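Local coordinates for protein aromatic amino acid beta-eliminating lyase/threonine aldolase (Exiguobacterium sibiricum, PDB 3LWS) that belongs to the beta-eliminating lyase family of pyridoxal-phosphate proteins, carries that cofactor linked to a lysine, and probably works as a dimeric enzyme, at residues G25-V34 / Y241-Y250; R257-L268 / S332-L340. One frame throughout, in Å; residues are numbered along the deposited sequence.

Contact 1: residues G25-V34 / Y241-Y250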
ATOM      1  N   GLY A  25      -0.089  18.849   3.008  1.00 21.69           N
ATOM      2  CA  GLY A  25       1.163  19.605   2.965  1.00 20.43           C
ATOM      3  C   GLY A  25       2.426  18.791   3.229  1.00 20.29           C
ATOM      4  O   GLY A  25       3.484  19.102   2.676  1.00 19.14           O
ATOM      5  N   VAL A  26       2.330  17.775   4.095  1.00 20.22           N
ATOM      6  CA  VAL A  26       3.477  16.864   4.355  1.00 19.90           C
ATOM      7  C   VAL A  26       3.985  16.243   3.035  1.00 19.61           C
ATOM      8  O   VAL A  26       5.173  16.214   2.779  1.00 21.18           O
ATOM      9  CB  VAL A  26       3.113  15.776   5.398  1.00 20.70           C
ATOM     10  CG1 VAL A  26       4.218  14.699   5.518  1.00 17.76           C
ATOM     11  CG2 VAL A  26       2.840  16.414   6.791  1.00 19.68           C
ATOM     12  N   LEU A  27       3.068  15.785   2.182  1.00 21.48           N
ATOM     13  CA  LEU A  27       3.457  15.222   0.862  1.00 20.60           C
ATOM     14  C   LEU A  27       3.886  16.352  -0.052  1.00 21.12           C
ATOM     15  O   LEU A  27       4.975  16.297  -0.582  1.00 20.75           O
ATOM     16  CB  LEU A  27       2.344  14.378   0.210  1.00 19.82           C
ATOM     17  CG  LEU A  27       2.620  13.573  -1.089  1.00 18.84           C
ATOM     18  CD1 LEU A  27       3.621  12.431  -0.928  1.00 15.04           C
ATOM     19  CD2 LEU A  27       1.308  13.006  -1.630  1.00 16.59           C
ATOM     20  N   LYS A  28       3.088  17.427  -0.153  1.00 22.59           N
ATOM     21  CA  LYS A  28       3.465  18.525  -1.047  1.00 22.81           C
ATOM     22  C   LYS A  28       4.842  19.090  -0.716  1.00 21.85           C
ATOM     23  O   LYS A  28       5.632  19.309  -1.606  1.00 23.98           O
ATOM     24  CB  LYS A  28       2.391  19.607  -1.151  1.00 23.05           C
ATOM     25  CG  LYS A  28       1.106  19.093  -1.827  1.00 26.57           C
ATOM     26  CD  LYS A  28       0.057  20.168  -2.026  1.00 27.96           C
ATOM     27  CE  LYS A  28       0.477  21.213  -3.023  1.00 32.88           C
ATOM     28  NZ  LYS A  28      -0.647  21.958  -3.593  1.00 33.02           N
ATOM     29  N   THR A  29       5.161  19.237   0.551  1.00 23.23           N
ATOM     30  CA  THR A  29       6.472  19.715   0.914  1.00 22.17           C
ATOM     31  C   THR A  29       7.585  18.762   0.442  1.00 23.24           C
ATOM     32  O   THR A  29       8.577  19.221  -0.097  1.00 23.42           O
ATOM     33  CB  THR A  29       6.626  19.947   2.392  1.00 22.45           C
ATOM     34  OG1 THR A  29       5.692  20.935   2.811  1.00 22.62           O
ATOM     35  CG2 THR A  29       8.052  20.431   2.706  1.00 19.55           C
ATOM     36  N   ALA A  30       7.427  17.456   0.647  1.00 22.88           N
ATOM     37  CA  ALA A  30       8.449  16.479   0.184  1.00 22.92           C
ATOM     38  C   ALA A  30       8.685  16.543  -1.345  1.00 21.86           C
ATOM     39  O   ALA A  30       9.771  16.277  -1.852  1.00 25.08           O
ATOM     40  CB  ALA A  30       8.024  15.034   0.597  1.00 21.46           C
ATOM     41  N   PHE A  31       7.648  16.872  -2.094  1.00 22.57           N
ATOM     42  CA  PHE A  31       7.727  16.877  -3.556  1.00 22.73           C
ATOM     43  C   PHE A  31       8.051  18.223  -4.252  1.00 23.45           C
ATOM     44  O   PHE A  31       8.389  18.243  -5.465  1.00 22.23           O
ATOM     45  CB  PHE A  31       6.442  16.311  -4.114  1.00 21.54           C
ATOM     46  CG  PHE A  31       6.445  14.817  -4.167  1.00 22.21           C
ATOM     47  CD1 PHE A  31       6.138  14.067  -3.036  1.00 20.65           C
ATOM     48  CD2 PHE A  31       6.758  14.163  -5.348  1.00 21.90           C
ATOM     49  CE1 PHE A  31       6.145  12.681  -3.079  1.00 19.63           C
ATOM     50  CE2 PHE A  31       6.779  12.790  -5.394  1.00 22.34           C
ATOM     51  CZ  PHE A  31       6.467  12.048  -4.250  1.00 19.39           C
ATOM     52  N   ALA A  32       7.977  19.313  -3.504  1.00 23.89           N
ATOM     53  CA  ALA A  32       8.005  20.673  -4.102  1.00 25.37           C
ATOM     54  C   ALA A  32       9.237  20.977  -4.964  1.00 25.50           C
ATOM     55  O   ALA A  32       9.180  21.817  -5.861  1.00 29.22           O
ATOM     56  CB  ALA A  32       7.794  21.759  -3.000  1.00 23.38           C
ATOM     57  N   ALA A  33      10.335  20.289  -4.715  1.00 25.60           N
ATOM     58  CA  ALA A  33      11.550  20.457  -5.480  1.00 26.69           C
ATOM     59  C   ALA A  33      11.871  19.228  -6.370  1.00 25.10           C
ATOM     60  O   ALA A  33      12.957  19.145  -6.942  1.00 26.37           O
ATOM     61  CB  ALA A  33      12.697  20.743  -4.520  1.00 24.85           C
ATOM     62  N   VAL A  34      10.931  18.287  -6.478  1.00 22.87           N
ATOM     63  CA  VAL A  34      11.137  17.092  -7.271  1.00 21.53           C
ATOM     64  C   VAL A  34      10.681  17.382  -8.712  1.00 21.91           C
ATOM     65  O   VAL A  34       9.548  17.801  -8.943  1.00 22.18           O
ATOM     66  CB  VAL A  34      10.440  15.867  -6.613  1.00 22.68           C
ATOM     67  CG1 VAL A  34      10.472  14.667  -7.488  1.00 21.27           C
ATOM     68  CG2 VAL A  34      11.107  15.550  -5.248  1.00 22.54           C
ATOM     69  N   TYR A 241       6.558   5.414  -5.272  1.00 18.15           N
ATOM     70  CA  TYR A 241       7.341   6.644  -5.079  1.00 18.94           C
ATOM     71  C   TYR A 241       6.667   7.665  -4.143  1.00 18.49           C
ATOM     72  O   TYR A 241       7.362   8.276  -3.345  1.00 17.09           O
ATOM     73  CB  TYR A 241       7.756   7.332  -6.412  1.00 19.33           C
ATOM     74  CG  TYR A 241       6.640   7.934  -7.251  1.00 17.26           C
ATOM     75  CD1 TYR A 241       6.205   9.257  -7.057  1.00 17.60           C
ATOM     76  CD2 TYR A 241       6.043   7.209  -8.263  1.00 19.04           C
ATOM     77  CE1 TYR A 241       5.166   9.801  -7.813  1.00 18.04           C
ATOM     78  CE2 TYR A 241       5.040   7.762  -9.056  1.00 18.24           C
ATOM     79  CZ  TYR A 241       4.614   9.051  -8.822  1.00 16.97           C
ATOM     80  OH  TYR A 241       3.654   9.570  -9.623  1.00 19.89           O
ATOM     81  N   PRO A 242       5.319   7.818  -4.201  1.00 18.66           N
ATOM     82  CA  PRO A 242       4.753   8.840  -3.330  1.00 19.00           C
ATOM     83  C   PRO A 242       5.144   8.661  -1.852  1.00 19.52           C
ATOM     84  O   PRO A 242       5.305   9.669  -1.129  1.00 19.43           O
ATOM     85  CB  PRO A 242       3.236   8.705  -3.556  1.00 19.04           C
ATOM     86  CG  PRO A 242       3.102   8.108  -4.883  1.00 21.01           C
ATOM     87  CD  PRO A 242       4.252   7.105  -4.931  1.00 19.07           C
ATOM     88  N   TYR A 243       5.336   7.404  -1.430  1.00 16.52           N
ATOM     89  CA  TYR A 243       5.853   7.142  -0.110  1.00 17.38           C
ATOM     90  C   TYR A 243       7.356   7.094  -0.042  1.00 18.25           C
ATOM     91  O   TYR A 243       7.876   7.411   1.002  1.00 18.63           O
ATOM     92  CB  TYR A 243       5.322   5.848   0.471  1.00 18.43           C
ATOM     93  CG  TYR A 243       3.835   5.834   0.586  1.00 19.54           C
ATOM     94  CD1 TYR A 243       3.167   6.704   1.440  1.00 21.62           C
ATOM     95  CD2 TYR A 243       3.085   4.930  -0.134  1.00 29.61           C
ATOM     96  CE1 TYR A 243       1.779   6.678   1.548  1.00 18.67           C
ATOM     97  CE2 TYR A 243       1.706   4.889  -0.015  1.00 32.37           C
ATOM     98  CZ  TYR A 243       1.058   5.769   0.810  1.00 26.46           C
ATOM     99  OH  TYR A 243      -0.328   5.714   0.927  1.00 26.45           O
ATOM    100  N   ILE A 244       8.054   6.713  -1.118  1.00 18.67           N
ATOM    101  CA  ILE A 244       9.527   6.614  -1.050  1.00 19.35           C
ATOM    102  C   ILE A 244      10.221   7.971  -1.071  1.00 18.66           C
ATOM    103  O   ILE A 244      11.165   8.202  -0.320  1.00 19.51           O
ATOM    104  CB  ILE A 244      10.105   5.710  -2.173  1.00 18.98           C
ATOM    105  CG1 ILE A 244       9.595   4.279  -2.026  1.00 20.50           C
ATOM    106  CG2 ILE A 244      11.626   5.632  -2.118  1.00 17.45           C
ATOM    107  CD1 ILE A 244       9.846   3.468  -3.239  1.00 19.50           C
ATOM    108  N   VAL A 245       9.756   8.861  -1.923  1.00 20.01           N
ATOM    109  CA  VAL A 245      10.333  10.201  -2.050  1.00 19.70           C
ATOM    110  C   VAL A 245      10.111  10.959  -0.727  1.00 21.50           C
ATOM    111  O   VAL A 245      11.039  11.580  -0.170  1.00 20.11           O
ATOM    112  CB  VAL A 245       9.620  10.970  -3.170  1.00 20.66           C
ATOM    113  CG1 VAL A 245       9.974  12.450  -3.130  1.00 15.81           C
ATOM    114  CG2 VAL A 245       9.864  10.310  -4.584  1.00 20.80           C
ATOM    115  N   SER A 246       8.868  10.903  -0.235  1.00 19.91           N
ATOM    116  CA  SER A 246       8.532  11.546   1.037  1.00 18.31           C
ATOM    117  C   SER A 246       9.331  10.943   2.182  1.00 18.70           C
ATOM    118  O   SER A 246       9.930  11.693   2.955  1.00 19.13           O
ATOM    119  CB  SER A 246       7.034  11.550   1.308  1.00 19.27           C
ATOM    120  OG  SER A 246       6.441  10.255   1.219  1.00 19.48           O
ATOM    121  N   ALA A 247       9.411   9.603   2.244  1.00 19.02           N
ATOM    122  CA  ALA A 247      10.198   8.885   3.260  1.00 16.79           C
ATOM    123  C   ALA A 247      11.639   9.348   3.318  1.00 20.01           C
ATOM    124  O   ALA A 247      12.166   9.696   4.387  1.00 21.31           O
ATOM    125  CB  ALA A 247      10.155   7.362   2.972  1.00 15.49           C
ATOM    126  N   ASP A 248      12.281   9.385   2.155  1.00 20.61           N
ATOM    127  CA  ASP A 248      13.666   9.837   2.055  1.00 21.48           C
ATOM    128  C   ASP A 248      13.842  11.301   2.448  1.00 21.13           C
ATOM    129  O   ASP A 248      14.790  11.622   3.151  1.00 22.60           O
ATOM    130  CB  ASP A 248      14.183   9.644   0.617  1.00 20.93           C
ATOM    131  CG  ASP A 248      15.676   9.349   0.561  1.00 22.71           C
ATOM    132  OD1 ASP A 248      16.293   9.093   1.602  1.00 23.30           O
ATOM    133  OD2 ASP A 248      16.212   9.337  -0.532  1.00 26.92           O
ATOM    134  N   TYR A 249      12.933  12.167   1.987  1.00 20.19           N
ATOM    135  CA  TYR A 249      12.927  13.583   2.370  1.00 21.14           C
ATOM    136  C   TYR A 249      12.841  13.797   3.868  1.00 20.35           C
ATOM    137  O   TYR A 249      13.582  14.635   4.400  1.00 19.03           O
ATOM    138  CB  TYR A 249      11.762  14.348   1.726  1.00 20.55           C
ATOM    139  CG  TYR A 249      11.693  15.819   2.102  1.00 20.66           C
ATOM    140  CD1 TYR A 249      12.268  16.793   1.298  1.00 20.73           C
ATOM    141  CD2 TYR A 249      11.018  16.245   3.240  1.00 22.32           C
ATOM    142  CE1 TYR A 249      12.229  18.147   1.656  1.00 24.65           C
ATOM    143  CE2 TYR A 249      10.967  17.619   3.593  1.00 23.99           C
ATOM    144  CZ  TYR A 249      11.574  18.543   2.779  1.00 25.57           C
ATOM    145  OH  TYR A 249      11.512  19.871   3.098  1.00 20.76           O
ATOM    146  N   TYR A 250      11.907  13.106   4.552  1.00 19.95           N
ATOM    147  CA  TYR A 250      11.784  13.316   6.023  1.00 20.40           C
ATOM    148  C   TYR A 250      12.927  12.653   6.757  1.00 18.55           C
ATOM    149  O   TYR A 250      13.341  13.119   7.817  1.00 21.42           O
ATOM    150  CB  TYR A 250      10.383  12.952   6.539  1.00 18.28           C
ATOM    151  CG  TYR A 250       9.404  13.976   6.020  1.00 18.95           C
ATOM    152  CD1 TYR A 250       9.413  15.281   6.506  1.00 20.43           C
ATOM    153  CD2 TYR A 250       8.512  13.676   5.005  1.00 19.09           C
ATOM    154  CE1 TYR A 250       8.574  16.226   6.006  1.00 17.91           C
ATOM    155  CE2 TYR A 250       7.663  14.624   4.506  1.00 17.88           C
ATOM    156  CZ  TYR A 250       7.707  15.891   4.991  1.00 18.67           C
ATOM    157  OH  TYR A 250       6.843  16.836   4.508  1.00 19.64           O
TER

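Contact 2: residues R257-L268 / S332-L340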
ATOM      1  N   ARG A 257      18.009  14.939  14.340  1.00 22.14           N
ATOM      2  CA  ARG A 257      17.274  15.635  15.377  1.00 21.37           C
ATOM      3  C   ARG A 257      16.826  14.722  16.494  1.00 21.51           C
ATOM      4  O   ARG A 257      16.220  15.203  17.461  1.00 22.90           O
ATOM      5  CB  ARG A 257      16.033  16.318  14.797  1.00 22.20           C
ATOM      6  CG  ARG A 257      16.327  17.286  13.717  1.00 22.05           C
ATOM      7  CD  ARG A 257      15.060  17.851  13.120  1.00 24.26           C
ATOM      8  NE  ARG A 257      15.432  18.828  12.094  1.00 27.09           N
ATOM      9  CZ  ARG A 257      14.580  19.599  11.413  1.00 26.83           C
ATOM     10  NH1 ARG A 257      13.264  19.533  11.630  1.00 25.70           N
ATOM     11  NH2 ARG A 257      15.052  20.459  10.514  1.00 25.97           N
HETATM   12  N   MSE A 258      17.110  13.426  16.400  1.00 22.31           N
HETATM   13  CA  MSE A 258      16.637  12.474  17.425  1.00 21.96           C
HETATM   14  C   MSE A 258      17.232  12.742  18.799  1.00 21.61           C
HETATM   15  O   MSE A 258      16.595  12.469  19.827  1.00 20.07           O
HETATM   16  CB  MSE A 258      16.903  11.034  17.023  1.00 21.92           C
HETATM   17  CG  MSE A 258      16.279  10.649  15.684  1.00 23.51           C
HETATM   18 SE   MSE A 258      14.327  10.677  15.765  0.75 30.05          SE
HETATM   19  CE  MSE A 258      14.033  11.186  13.896  1.00 22.57           C
ATOM     20  N   GLY A 259      18.438  13.305  18.810  1.00 22.46           N
ATOM     21  CA  GLY A 259      19.115  13.681  20.054  1.00 21.54           C
ATOM     22  C   GLY A 259      18.413  14.788  20.794  1.00 22.26           C
ATOM     23  O   GLY A 259      18.196  14.710  22.017  1.00 21.79           O
ATOM     24  N   GLN A 260      18.038  15.825  20.052  1.00 22.04           N
ATOM     25  CA  GLN A 260      17.345  16.933  20.662  1.00 24.22           C
ATOM     26  C   GLN A 260      15.960  16.485  21.146  1.00 23.45           C
ATOM     27  O   GLN A 260      15.562  16.856  22.254  1.00 21.66           O
ATOM     28  CB  GLN A 260      17.321  18.164  19.756  1.00 25.29           C
ATOM     29  CG  GLN A 260      16.395  18.136  18.561  1.00 34.62           C
ATOM     30  CD  GLN A 260      16.917  18.999  17.408  1.00 41.53           C
ATOM     31  OE1 GLN A 260      18.000  18.751  16.864  1.00 45.03           O
ATOM     32  NE2 GLN A 260      16.155  20.007  17.038  1.00 35.89           N
ATOM     33  N   TYR A 261      15.273  15.645  20.359  1.00 21.37           N
ATOM     34  CA  TYR A 261      13.921  15.160  20.724  1.00 20.79           C
ATOM     35  C   TYR A 261      14.007  14.400  22.037  1.00 19.81           C
ATOM     36  O   TYR A 261      13.144  14.553  22.915  1.00 21.81           O
ATOM     37  CB  TYR A 261      13.289  14.241  19.658  1.00 19.42           C
ATOM     38  CG  TYR A 261      13.007  14.822  18.294  1.00 19.77           C
ATOM     39  CD1 TYR A 261      12.817  16.198  18.094  1.00 18.64           C
ATOM     40  CD2 TYR A 261      12.918  13.980  17.175  1.00 18.19           C
ATOM     41  CE1 TYR A 261      12.564  16.707  16.811  1.00 20.18           C
ATOM     42  CE2 TYR A 261      12.648  14.484  15.910  1.00 20.10           C
ATOM     43  CZ  TYR A 261      12.477  15.848  15.731  1.00 18.76           C
ATOM     44  OH  TYR A 261      12.200  16.340  14.484  1.00 19.22           O
ATOM     45  N   TYR A 262      15.062  13.617  22.187  1.00 19.62           N
ATOM     46  CA  TYR A 262      15.330  12.855  23.402  1.00 20.33           C
ATOM     47  C   TYR A 262      15.624  13.742  24.623  1.00 22.05           C
ATOM     48  O   TYR A 262      15.103  13.500  25.738  1.00 21.22           O
ATOM     49  CB  TYR A 262      16.498  11.881  23.138  1.00 19.91           C
ATOM     50  CG  TYR A 262      17.200  11.270  24.346  1.00 19.54           C
ATOM     51  CD1 TYR A 262      16.484  10.598  25.344  1.00 19.87           C
ATOM     52  CD2 TYR A 262      18.595  11.283  24.440  1.00 21.51           C
ATOM     53  CE1 TYR A 262      17.127  10.027  26.432  1.00 20.27           C
ATOM     54  CE2 TYR A 262      19.261  10.690  25.526  1.00 24.38           C
ATOM     55  CZ  TYR A 262      18.524  10.066  26.506  1.00 26.05           C
ATOM     56  OH  TYR A 262      19.154   9.487  27.567  1.00 27.10           O
ATOM     57  N   GLU A 263      16.470  14.755  24.444  1.00 22.24           N
ATOM     58  CA  GLU A 263      16.783  15.648  25.566  1.00 21.59           C
ATOM     59  C   GLU A 263      15.529  16.386  26.004  1.00 21.09           C
ATOM     60  O   GLU A 263      15.304  16.575  27.201  1.00 20.99           O
ATOM     61  CB  GLU A 263      17.883  16.631  25.197  1.00 22.92           C
ATOM     62  CG  GLU A 263      19.266  15.978  25.211  1.00 30.09           C
ATOM     63  CD  GLU A 263      19.660  15.403  26.583  1.00 38.07           C
ATOM     64  OE1 GLU A 263      19.237  15.962  27.622  1.00 41.42           O
ATOM     65  OE2 GLU A 263      20.385  14.382  26.621  1.00 40.64           O
ATOM     66  N   GLN A 264      14.710  16.754  25.023  1.00 20.29           N
ATOM     67  CA  GLN A 264      13.511  17.518  25.256  1.00 20.41           C
ATOM     68  C   GLN A 264      12.439  16.697  25.990  1.00 22.22           C
ATOM     69  O   GLN A 264      11.740  17.210  26.874  1.00 22.01           O
ATOM     70  CB  GLN A 264      12.998  18.031  23.917  1.00 21.84           C
ATOM     71  CG  GLN A 264      13.808  19.242  23.377  1.00 22.86           C
ATOM     72  CD  GLN A 264      13.469  19.614  21.947  1.00 27.33           C
ATOM     73  OE1 GLN A 264      12.609  19.017  21.301  1.00 26.58           O
ATOM     74  NE2 GLN A 264      14.150  20.622  21.443  1.00 26.97           N
ATOM     75  N   ALA A 265      12.337  15.418  25.615  1.00 22.40           N
ATOM     76  CA  ALA A 265      11.452  14.472  26.234  1.00 20.84           C
ATOM     77  C   ALA A 265      11.822  14.287  27.678  1.00 20.31           C
ATOM     78  O   ALA A 265      10.965  14.226  28.533  1.00 19.85           O
ATOM     79  CB  ALA A 265      11.516  13.122  25.484  1.00 18.50           C
ATOM     80  N   LYS A 266      13.110  14.127  27.947  1.00 22.19           N
ATOM     81  CA  LYS A 266      13.583  14.053  29.331  1.00 21.83           C
ATOM     82  C   LYS A 266      13.218  15.307  30.117  1.00 22.38           C
ATOM     83  O   LYS A 266      12.842  15.206  31.289  1.00 23.58           O
ATOM     84  CB  LYS A 266      15.093  13.795  29.402  1.00 22.65           C
ATOM     85  CG  LYS A 266      15.482  12.351  29.224  1.00 21.25           C
ATOM     86  CD  LYS A 266      16.959  12.070  29.540  1.00 26.05           C
ATOM     87  CE  LYS A 266      17.947  12.756  28.592  1.00 27.26           C
ATOM     88  NZ  LYS A 266      19.330  12.331  28.994  1.00 24.90           N
ATOM     89  N   GLN A 267      13.309  16.472  29.488  1.00 23.88           N
ATOM     90  CA  GLN A 267      12.891  17.723  30.139  1.00 27.23           C
ATOM     91  C   GLN A 267      11.385  17.737  30.454  1.00 24.32           C
ATOM     92  O   GLN A 267      10.992  18.110  31.561  1.00 23.08           O
ATOM     93  CB  GLN A 267      13.220  18.931  29.268  1.00 26.93           C
ATOM     94  CG  GLN A 267      14.699  19.127  28.982  1.00 39.65           C
ATOM     95  CD  GLN A 267      15.438  20.020  29.983  1.00 50.18           C
ATOM     96  OE1 GLN A 267      14.989  20.237  31.128  1.00 54.30           O
ATOM     97  NE2 GLN A 267      16.604  20.526  29.551  1.00 41.52           N
ATOM     98  N   LEU A 268      10.563  17.345  29.472  1.00 23.26           N
ATOM     99  CA  LEU A 268       9.108  17.307  29.649  1.00 23.53           C
ATOM    100  C   LEU A 268       8.730  16.331  30.779  1.00 22.19           C
ATOM    101  O   LEU A 268       7.893  16.631  31.627  1.00 24.00           O
ATOM    102  CB  LEU A 268       8.400  16.905  28.354  1.00 22.97           C
ATOM    103  CG  LEU A 268       8.365  17.931  27.251  1.00 28.51           C
ATOM    104  CD1 LEU A 268       7.913  17.266  25.929  1.00 22.46           C
ATOM    105  CD2 LEU A 268       7.463  19.098  27.664  1.00 19.29           C
ATOM    106  N   SER A 332       5.217  11.503  22.209  1.00 18.72           N
ATOM    107  CA  SER A 332       6.430  11.281  21.398  1.00 20.15           C
ATOM    108  C   SER A 332       6.930  12.655  20.910  1.00 20.08           C
ATOM    109  O   SER A 332       6.210  13.351  20.209  1.00 23.41           O
ATOM    110  CB  SER A 332       6.117  10.390  20.204  1.00 21.35           C
ATOM    111  OG  SER A 332       5.742   9.065  20.626  1.00 27.41           O
ATOM    112  N   VAL A 333       8.141  13.054  21.283  1.00 19.36           N
ATOM    113  CA  VAL A 333       8.622  14.416  20.949  1.00 19.40           C
ATOM    114  C   VAL A 333       9.173  14.475  19.511  1.00 20.22           C
ATOM    115  O   VAL A 333       9.957  13.589  19.055  1.00 20.46           O
ATOM    116  CB  VAL A 333       9.659  14.955  22.008  1.00 20.43           C
ATOM    117  CG1 VAL A 333      10.302  16.320  21.570  1.00 19.20           C
ATOM    118  CG2 VAL A 333       9.029  15.117  23.379  1.00 16.77           C
ATOM    119  N   GLY A 334       8.784  15.549  18.814  1.00 20.33           N
ATOM    120  CA  GLY A 334       9.178  15.835  17.439  1.00 19.30           C
ATOM    121  C   GLY A 334       9.349  17.335  17.232  1.00 20.03           C
ATOM    122  O   GLY A 334       9.650  18.061  18.178  1.00 20.04           O
ATOM    123  N   ASP A 335       9.090  17.809  16.017  1.00 21.56           N
ATOM    124  CA  ASP A 335       9.364  19.205  15.650  1.00 22.13           C
ATOM    125  C   ASP A 335       8.452  20.195  16.374  1.00 23.92           C
ATOM    126  O   ASP A 335       8.837  21.332  16.582  1.00 25.93           O
ATOM    127  CB  ASP A 335       9.250  19.405  14.130  1.00 23.28           C
ATOM    128  CG  ASP A 335      10.466  18.910  13.375  1.00 21.48           C
ATOM    129  OD1 ASP A 335      11.534  18.714  13.990  1.00 22.96           O
ATOM    130  OD2 ASP A 335      10.356  18.724  12.157  1.00 23.50           O
ATOM    131  N   ALA A 336       7.266  19.763  16.796  1.00 23.48           N
ATOM    132  CA  ALA A 336       6.319  20.673  17.409  1.00 23.39           C
ATOM    133  C   ALA A 336       6.807  21.355  18.689  1.00 22.59           C
ATOM    134  O   ALA A 336       6.665  22.586  18.809  1.00 22.60           O
ATOM    135  CB  ALA A 336       4.977  19.998  17.624  1.00 22.37           C
ATOM    136  N   TYR A 337       7.398  20.583  19.608  1.00 20.32           N
ATOM    137  CA  TYR A 337       7.890  21.109  20.864  1.00 22.63           C
ATOM    138  C   TYR A 337       8.882  22.253  20.663  1.00 23.13           C
ATOM    139  O   TYR A 337       8.790  23.272  21.331  1.00 22.94           O
ATOM    140  CB  TYR A 337       8.574  20.042  21.710  1.00 20.96           C
ATOM    141  CG  TYR A 337       8.986  20.523  23.092  1.00 22.91           C
ATOM    142  CD1 TYR A 337       8.030  20.809  24.046  1.00 27.44           C
ATOM    143  CD2 TYR A 337      10.323  20.687  23.434  1.00 26.32           C
ATOM    144  CE1 TYR A 337       8.382  21.243  25.303  1.00 27.83           C
ATOM    145  CE2 TYR A 337      10.692  21.103  24.689  1.00 27.22           C
ATOM    146  CZ  TYR A 337       9.706  21.382  25.620  1.00 27.08           C
ATOM    147  OH  TYR A 337       9.992  21.810  26.879  1.00 30.70           O
ATOM    148  N   GLY A 338       9.831  22.061  19.759  1.00 23.71           N
ATOM    149  CA  GLY A 338      10.870  23.072  19.501  1.00 25.90           C
ATOM    150  C   GLY A 338      10.361  24.373  18.905  1.00 25.69           C
ATOM    151  O   GLY A 338      11.096  25.336  18.817  1.00 26.84           O
ATOM    152  N   GLU A 339       9.098  24.398  18.482  1.00 27.44           N
ATOM    153  CA  GLU A 339       8.461  25.634  17.995  1.00 27.95           C
ATOM    154  C   GLU A 339       7.756  26.392  19.136  1.00 28.45           C
ATOM    155  O   GLU A 339       7.195  27.462  18.930  1.00 31.81           O
ATOM    156  CB  GLU A 339       7.516  25.296  16.823  1.00 28.36           C
ATOM    157  CG  GLU A 339       8.309  24.853  15.526  1.00 33.28           C
ATOM    158  CD  GLU A 339       7.481  24.128  14.466  1.00 42.40           C
ATOM    159  OE1 GLU A 339       6.239  24.293  14.456  1.00 50.08           O
ATOM    160  OE2 GLU A 339       8.078  23.385  13.624  1.00 48.65           O
ATOM    161  N   LEU A 340       7.768  25.839  20.337  1.00 29.02           N
ATOM    162  CA  LEU A 340       7.240  26.545  21.512  1.00 27.96           C
ATOM    163  C   LEU A 340       8.350  27.348  22.137  1.00 29.60           C
ATOM    164  O   LEU A 340       9.353  26.778  22.582  1.00 29.98           O
ATOM    165  CB  LEU A 340       6.702  25.568  22.550  1.00 28.00           C
ATOM    166  CG  LEU A 340       5.736  24.501  22.035  1.00 26.66           C
ATOM    167  CD1 LEU A 340       5.231  23.708  23.216  1.00 26.93           C
ATOM    168  CD2 LEU A 340       4.589  25.110  21.222  1.00 25.99           C
TER
HETATM  169  O   HOH W   1      11.618  19.681  18.982  1.00 18.58           O

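Contact 1: residues G25-V34 / Y241-Y250
With chi1 at -69°, Y250 throws its ring away from its own carbonyl carbon and toward V26, where OH donates to V26 O at 2.5 Å, a very short bond of doubtful exact length. The acceptor lies near the ring plane, at the hydroxyl edge, and already takes a weak bond from A30 N; V26 CG1 packs on Y250 CE2 at 3.6 Å. Y249 extends differently, its CG opposite the backbone N (chi1 179°), and lays a ring face against A30 CA, a CH-pi contact 4.0 Å from the centroid. A30 lies where helices 25-31 and 241-250 come to 8.9 Å at 77°, its small side chain probably helping the close approach, and sets CB 3.6 Å from S246 CA. In this aminotransferase-like fold the crossing joins an N-terminal helix to helix 241-254, beside the second subunit, whose F31 and V34 carbonyls bind K28 NZ. Knob-into-hole packing seats F31 among Y241, P242, V245 and S246: V245 CG1 sits over one ring face, 3.8 Å from the centroid, while P242 O and Y241 CD1 stand at the edge. S246 OG donates to P242 O at 2.7 Å, in the carbonyl plane and on a lone pair.

Contact 2: residues R257-L268 / S332-L340
V333 drives its two methyls toward helix 258-268: V333 CG2 lies 3.5 Å from L268 CD1 and also meets A265 CB, while CG1 turns to Y261 CB and the oxygen of the Q264 amide. G334 follows with its backbone over Y261; CA rests over the centre of the ring, 3.6 Å from the centroid, in a CH-pi contact, and R257 O lies over the opposite face, toward the rim, so main-chain atoms flank the phenol on both faces. At D335 the contact turns polar. Y261 OH donates to D335 OD1 at 2.5 Å from well above the carboxylate plane, 59° out of it, and R257, stretched from CG to NE, brings NH1 to the same OD1 at 3.0 Å, a salt bridge whose hydrogen bond is weak and bent. OD2 turns to R254 for a second salt bridge. Y337, its CG opposite the backbone N (chi1 -174°), lays its ring against Q264 and L268, whose carbons approach from the same side. The Q264 amide stands at the ring edge, its plane tilted 59° from the ring; L268 CD1 lies over one face, and L268 CD2 presses on Y337 CE1 at 3.3 Å. A water bridges the helix and the loop, donating to Q264 OE1 (2.6 Å) and G334 O (2.7 Å) and accepting weakly from G338 N. Segment 332-340 leaves strand 326-332 of the four-stranded antiparallel sheet and packs against helix 258-273 on its way to helix 342-355, whose R345 makes a cation-pi contact with Y337 and whose F349 touches L268 together with F290 of strand 289-295.

Both contacts are largely buried and of similar extent, but they hold different elements. Contact 1 crosses two helices beside the second subunit; contact 2 packs a loop against a helix within one chain, where no other chain touches its segments. Their centres are 23 Å apart, yet helices 241-254 and 258-273 follow each other in sequence, so the chain passes directly from one to the other. Aromatic side chains serve both. Contact 1 is otherwise mainly apolar, with a single hydroxyl-to-carbonyl hydrogen bond across it, whereas contact 2 pairs an apolar patch of valine, leucine and tyrosine with a carboxylate-arginine-phenol cluster and a bridging water.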